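Local atomic coordinates of RND efflux system, outer membrane lipoprotein, NodT family (Burkholderia mallei, PDB entry 6U94), a protein that probably serves as the outer membrane channel of an RND-type efflux system, through which compounds pumped from the cell leave it. Residues Lys393-Glu396 with Ala397-Asp401; Thr405-Leu408 with Ala409-Phe413. One frame throughout, in Å; residues are numbered along the deposited sequence.

Contact 1. Residues Lys393-Glu396 with Ala397-Asp401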
loop_
_atom_site.group_PDB
_atom_site.type_symbol
_atom_site.label_atom_id
_atom_site.label_comp_id
_atom_site.label_asym_id
_atom_site.label_seq_id
_atom_site.Cartn_x
_atom_site.Cartn_y
_atom_site.Cartn_z
ATOM N N LYS A 393 -14.871 -5.048 -6.566
ATOM C CA LYS A 393 -16.069 -5.229 -7.385
ATOM C C LYS A 393 -16.833 -6.484 -6.983
ATOM O O LYS A 393 -18.070 -6.488 -6.973
ATOM C CB LYS A 393 -15.689 -5.273 -8.865
ATOM C CG LYS A 393 -15.278 -3.920 -9.422
ATOM C CD LYS A 393 -14.507 -4.065 -10.722
ATOM C CE LYS A 393 -14.048 -2.714 -11.256
ATOM N NZ LYS A 393 -15.176 -1.916 -11.813
ATOM N N ALA A 394 -16.117 -7.558 -6.647
ATOM C CA ALA A 394 -16.786 -8.765 -6.176
ATOM C C ALA A 394 -17.495 -8.517 -4.851
ATOM O O ALA A 394 -18.633 -8.959 -4.654
ATOM C CB ALA A 394 -15.781 -9.906 -6.041
ATOM N N GLN A 395 -16.838 -7.803 -3.935
ATOM C CA GLN A 395 -17.449 -7.518 -2.644
ATOM C C GLN A 395 -18.663 -6.609 -2.788
ATOM O O GLN A 395 -19.603 -6.704 -1.993
ATOM C CB GLN A 395 -16.415 -6.890 -1.707
ATOM C CG GLN A 395 -16.746 -7.007 -0.230
ATOM C CD GLN A 395 -16.597 -8.425 0.297
ATOM O OE1 GLN A 395 -17.124 -8.761 1.357
ATOM N NE2 GLN A 395 -15.868 -9.260 -0.436
ATOM N N GLU A 396 -18.663 -5.728 -3.790
ATOM C CA GLU A 396 -19.796 -4.827 -3.977
ATOM C C GLU A 396 -21.016 -5.573 -4.507
ATOM O O GLU A 396 -22.144 -5.305 -4.078
ATOM C CB GLU A 396 -19.407 -3.684 -4.913
ATOM C CG GLU A 396 -18.545 -2.620 -4.246
ATOM C CD GLU A 396 -18.041 -1.572 -5.219
ATOM O OE1 GLU A 396 -17.996 -1.855 -6.434
ATOM O OE2 GLU A 396 -17.690 -0.463 -4.765
ATOM N N ALA A 397 -20.813 -6.509 -5.440
ATOM C CA ALA A 397 -21.928 -7.319 -5.917
ATOM C C ALA A 397 -22.423 -8.264 -4.831
ATOM O O ALA A 397 -23.619 -8.572 -4.772
ATOM C CB ALA A 397 -21.517 -8.103 -7.164
ATOM N N MET A 398 -21.523 -8.725 -3.960
ATOM C CA MET A 398 -21.945 -9.546 -2.830
ATOM C C MET A 398 -22.787 -8.736 -1.854
ATOM O O MET A 398 -23.827 -9.207 -1.376
ATOM C CB MET A 398 -20.721 -10.137 -2.130
ATOM C CG MET A 398 -20.977 -11.455 -1.420
ATOM S SD MET A 398 -19.470 -12.163 -0.723
ATOM C CE MET A 398 -19.192 -11.070 0.665
ATOM N N ILE A 399 -22.360 -7.505 -1.561
ATOM C CA ILE A 399 -23.143 -6.617 -0.706
ATOM C C ILE A 399 -24.479 -6.289 -1.359
ATOM O O ILE A 399 -25.486 -6.085 -0.668
ATOM C CB ILE A 399 -22.329 -5.342 -0.388
ATOM C CG1 ILE A 399 -21.164 -5.683 0.542
ATOM C CG2 ILE A 399 -23.202 -4.257 0.234
ATOM C CD1 ILE A 399 -20.147 -4.562 0.686
ATOM N N ARG A 400 -24.522 -6.261 -2.694
ATOM C CA ARG A 400 -25.777 -5.982 -3.386
ATOM C C ARG A 400 -26.783 -7.113 -3.188
ATOM O O ARG A 400 -27.978 -6.861 -3.005
ATOM C CB ARG A 400 -25.515 -5.749 -4.874
ATOM C CG ARG A 400 -26.667 -5.089 -5.607
ATOM C CD ARG A 400 -26.323 -4.802 -7.064
ATOM N NE ARG A 400 -24.911 -4.475 -7.245
ATOM C CZ ARG A 400 -24.079 -5.163 -8.021
ATOM N NH1 ARG A 400 -24.523 -6.210 -8.707
ATOM N NH2 ARG A 400 -22.808 -4.799 -8.122
ATOM N N ASP A 401 -26.317 -8.364 -3.215
ATOM C CA ASP A 401 -27.215 -9.500 -3.035
ATOM C C ASP A 401 -27.617 -9.677 -1.576
ATOM O O ASP A 401 -28.779 -9.986 -1.285
ATOM C CB ASP A 401 -26.561 -10.779 -3.560
ATOM C CG ASP A 401 -26.468 -10.807 -5.072
ATOM O OD1 ASP A 401 -27.336 -10.203 -5.734
ATOM O OD2 ASP A 401 -25.527 -11.439 -5.600
#

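Contact 2. Residues Thr405-Leu408 with Ala409-Phe413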
loop_
_atom_site.group_PDB
_atom_site.type_symbol
_atom_site.label_atom_id
_atom_site.label_comp_id
_atom_site.label_asym_id
_atom_site.label_seq_id
_atom_site.Cartn_x
_atom_site.Cartn_y
_atom_site.Cartn_z
ATOM N N THR A 405 -31.275 -9.818 0.045
ATOM C CA THR A 405 -31.661 -10.975 0.848
ATOM C C THR A 405 -32.209 -10.544 2.201
ATOM O O THR A 405 -33.261 -11.026 2.639
ATOM C CB THR A 405 -30.473 -11.916 1.028
ATOM O OG1 THR A 405 -30.032 -12.371 -0.254
ATOM C CG2 THR A 405 -30.870 -13.116 1.876
ATOM N N LYS A 406 -31.512 -9.623 2.873
ATOM C CA LYS A 406 -32.004 -9.109 4.145
ATOM C C LYS A 406 -33.346 -8.404 3.982
ATOM O O LYS A 406 -34.174 -8.428 4.899
ATOM C CB LYS A 406 -30.974 -8.164 4.766
ATOM C CG LYS A 406 -31.396 -7.601 6.116
ATOM C CD LYS A 406 -30.477 -6.488 6.579
ATOM C CE LYS A 406 -31.157 -5.626 7.630
ATOM N NZ LYS A 406 -32.349 -4.919 7.077
ATOM N N ARG A 407 -33.584 -7.781 2.825
ATOM C CA ARG A 407 -34.866 -7.120 2.595
ATOM C C ARG A 407 -35.992 -8.135 2.446
ATOM O O ARG A 407 -37.082 -7.950 3.001
ATOM C CB ARG A 407 -34.784 -6.227 1.357
ATOM C CG ARG A 407 -36.030 -5.391 1.122
ATOM C CD ARG A 407 -35.926 -4.567 -0.154
ATOM N NE ARG A 407 -36.128 -5.376 -1.353
ATOM C CZ ARG A 407 -37.309 -5.571 -1.932
ATOM N NH1 ARG A 407 -38.400 -5.012 -1.425
ATOM N NH2 ARG A 407 -37.403 -6.322 -3.021
ATOM N N LEU A 408 -35.755 -9.209 1.691
ATOM C CA LEU A 408 -36.758 -10.259 1.562
ATOM C C LEU A 408 -36.913 -11.057 2.847
ATOM O O LEU A 408 -37.972 -11.651 3.074
ATOM C CB LEU A 408 -36.400 -11.184 0.400
ATOM C CG LEU A 408 -36.303 -10.484 -0.959
ATOM C CD1 LEU A 408 -35.836 -11.447 -2.038
ATOM C CD2 LEU A 408 -37.641 -9.859 -1.334
ATOM N N ALA A 409 -35.881 -11.080 3.692
ATOM C CA ALA A 409 -36.011 -11.693 5.007
ATOM C C ALA A 409 -36.818 -10.811 5.952
ATOM O O ALA A 409 -37.691 -11.308 6.673
ATOM C CB ALA A 409 -34.627 -11.979 5.590
ATOM N N ASP A 410 -36.530 -9.504 5.966
ATOM C CA ASP A 410 -37.305 -8.576 6.785
ATOM C C ASP A 410 -38.781 -8.618 6.416
ATOM O O ASP A 410 -39.652 -8.472 7.281
ATOM C CB ASP A 410 -36.763 -7.154 6.627
ATOM C CG ASP A 410 -35.433 -6.953 7.323
ATOM O OD1 ASP A 410 -35.265 -7.466 8.448
ATOM O OD2 ASP A 410 -34.557 -6.277 6.745
ATOM N N MET A 411 -39.079 -8.819 5.132
ATOM C CA MET A 411 -40.467 -8.823 4.685
ATOM C C MET A 411 -41.197 -10.073 5.161
ATOM O O MET A 411 -42.335 -9.988 5.637
ATOM C CB MET A 411 -40.518 -8.709 3.162
ATOM C CG MET A 411 -41.741 -7.995 2.621
ATOM S SD MET A 411 -41.515 -7.532 0.893
ATOM C CE MET A 411 -40.030 -6.538 1.005
ATOM N N ARG A 412 -40.559 -11.242 5.048
ATOM C CA ARG A 412 -41.207 -12.475 5.483
ATOM C C ARG A 412 -41.325 -12.547 6.998
ATOM O O ARG A 412 -42.247 -13.190 7.516
ATOM C CB ARG A 412 -40.454 -13.696 4.954
ATOM C CG ARG A 412 -40.583 -13.910 3.456
ATOM C CD ARG A 412 -40.165 -15.319 3.056
ATOM N NE ARG A 412 -38.952 -15.752 3.745
ATOM C CZ ARG A 412 -37.719 -15.389 3.400
ATOM N NH1 ARG A 412 -37.522 -14.576 2.372
ATOM N NH2 ARG A 412 -36.679 -15.837 4.090
ATOM N N PHE A 413 -40.415 -11.897 7.725
ATOM C CA PHE A 413 -40.518 -11.896 9.180
ATOM C C PHE A 413 -41.635 -10.975 9.652
ATOM O O PHE A 413 -42.380 -11.320 10.579
ATOM C CB PHE A 413 -39.186 -11.488 9.810
ATOM C CG PHE A 413 -39.219 -11.447 11.312
ATOM C CD1 PHE A 413 -39.358 -12.615 12.045
ATOM C CD2 PHE A 413 -39.117 -10.244 11.991
ATOM C CE1 PHE A 413 -39.398 -12.584 13.427
ATOM C CE2 PHE A 413 -39.153 -10.208 13.375
ATOM C CZ PHE A 413 -39.292 -11.380 14.094
#

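Contact 1. Residues Lys393-Glu396 with Ala397-Asp401
Q395 and M398 meet side by side on one turn of helix 362-415, and the stretch 393-401 around them illustrates how a single helix distributes its side chains: Q395 is buried against helix 421-454, M398 and I399 touch that helix from more exposed positions, and the charged side chains stand on other sides. The backbone bonds come first. They run from each N-H to the carbonyl four residues back: A397 N to K393 O at 3.1 Å, M398 N to A394 O, I399 N to Q395 O and R400 N to E396 O. The last of these, 2.9 Å from R400 N to E396 O, is the most bent, with 137° at the hydrogen.

Van der Waals packing joins Q395, M398 and I399. M398 runs extended as far as its sulfur and then bends (chi3 73°), which carries CE to 3.7 Å from Q395 CD, alongside the end of the glutamine chain. I399 places CG1 beside its own backbone N (chi1 -70°), which brings this branch back over the preceding turn; its closest approach is to a backbone carbonyl, CG1 lying 3.1 Å from Q395 O. CD1 makes a loose carbon contact with Q395 CG at 4.3 Å. All three side chains also touch A433 of helix 421-454, and Q395 reaches L436 there.

R400 bends at chi3 and folds its guanidinium back along the turn, with A397 CA 3.4 Å above the plane of the group and displaced toward its rim. E396, four residues earlier, extends instead, leaving E396 OE1 5.9 Å from R400 NH2. The opposite charges could attract weakly at this distance but are not in contact; the four main-chain bonds hold the turn, with side-chain packing a lesser addition.

Contact 2. Residues Thr405-Leu408 with Ala409-Phe413
From T405 to R412 the helix keeps its four-residue bonding, but unevenly: A409 N lies 2.8 Å from T405 O, whereas R412 N reaches L408 O only at 3.3 Å and from 41° out of the carbonyl plane.

Among the side chains, K406 and D410 provide the textbook i to i+4 salt bridge. The lysine leaves the backbone extended and turns at its last bond (chi4 -64°), so that NZ swings to 2.6 Å from D410 OD2, on the syn lone pair of that oxygen. The methylenes of the lysine pass by the same oxygen that NZ binds. D410, with CG set beside its own backbone N, leans back over the previous turn until OD2 is 2.9 Å from K406 O. Two acceptors so close should repel, and the ammonium probably offsets part of that cost.

R407 and M411 run alongside each other, pointing the same way. Bends at chi3 in both chains bring M411 CE to 3.3 Å from R407 NH1, while the charge of the arginine is met by E404, just before the segment. R412 folds back in a comparable way and holds NH1 3.0 Å from L408 O, although the angle is too poor for a hydrogen bond. Its real partner is D418, which takes a salt bridge from NE.

This last turn of helix 362-415 is thus bound to the loop that follows, where Y420 also packs edge-to-face with the ring of F413. Across the hairpin stands helix 421-454: K406 rests on A426 and L430, and A409 and D410 both touch V423.

Contacts 1 and 2 are successive stations on helix 362-415, their centres 18 Å apart. A hydrogen bond from T405 OG1 to D401 O spans the interval, joining the end of contact 1 to the start of contact 2. Both face helix 421-454, the returning arm of the hairpin, and the progression is outward: contact 1 lies about 23 Å from the centre of the chain and contact 2 about 38 Å, close to where the arms join. Both rest on the same four-residue main-chain bonding; contact 2 adds one salt bridge between its segments, whereas the opposite charges of contact 1 stay apart. Long helical hairpins build the periplasmic tunnel in outer membrane factors, and this one probably does likewise.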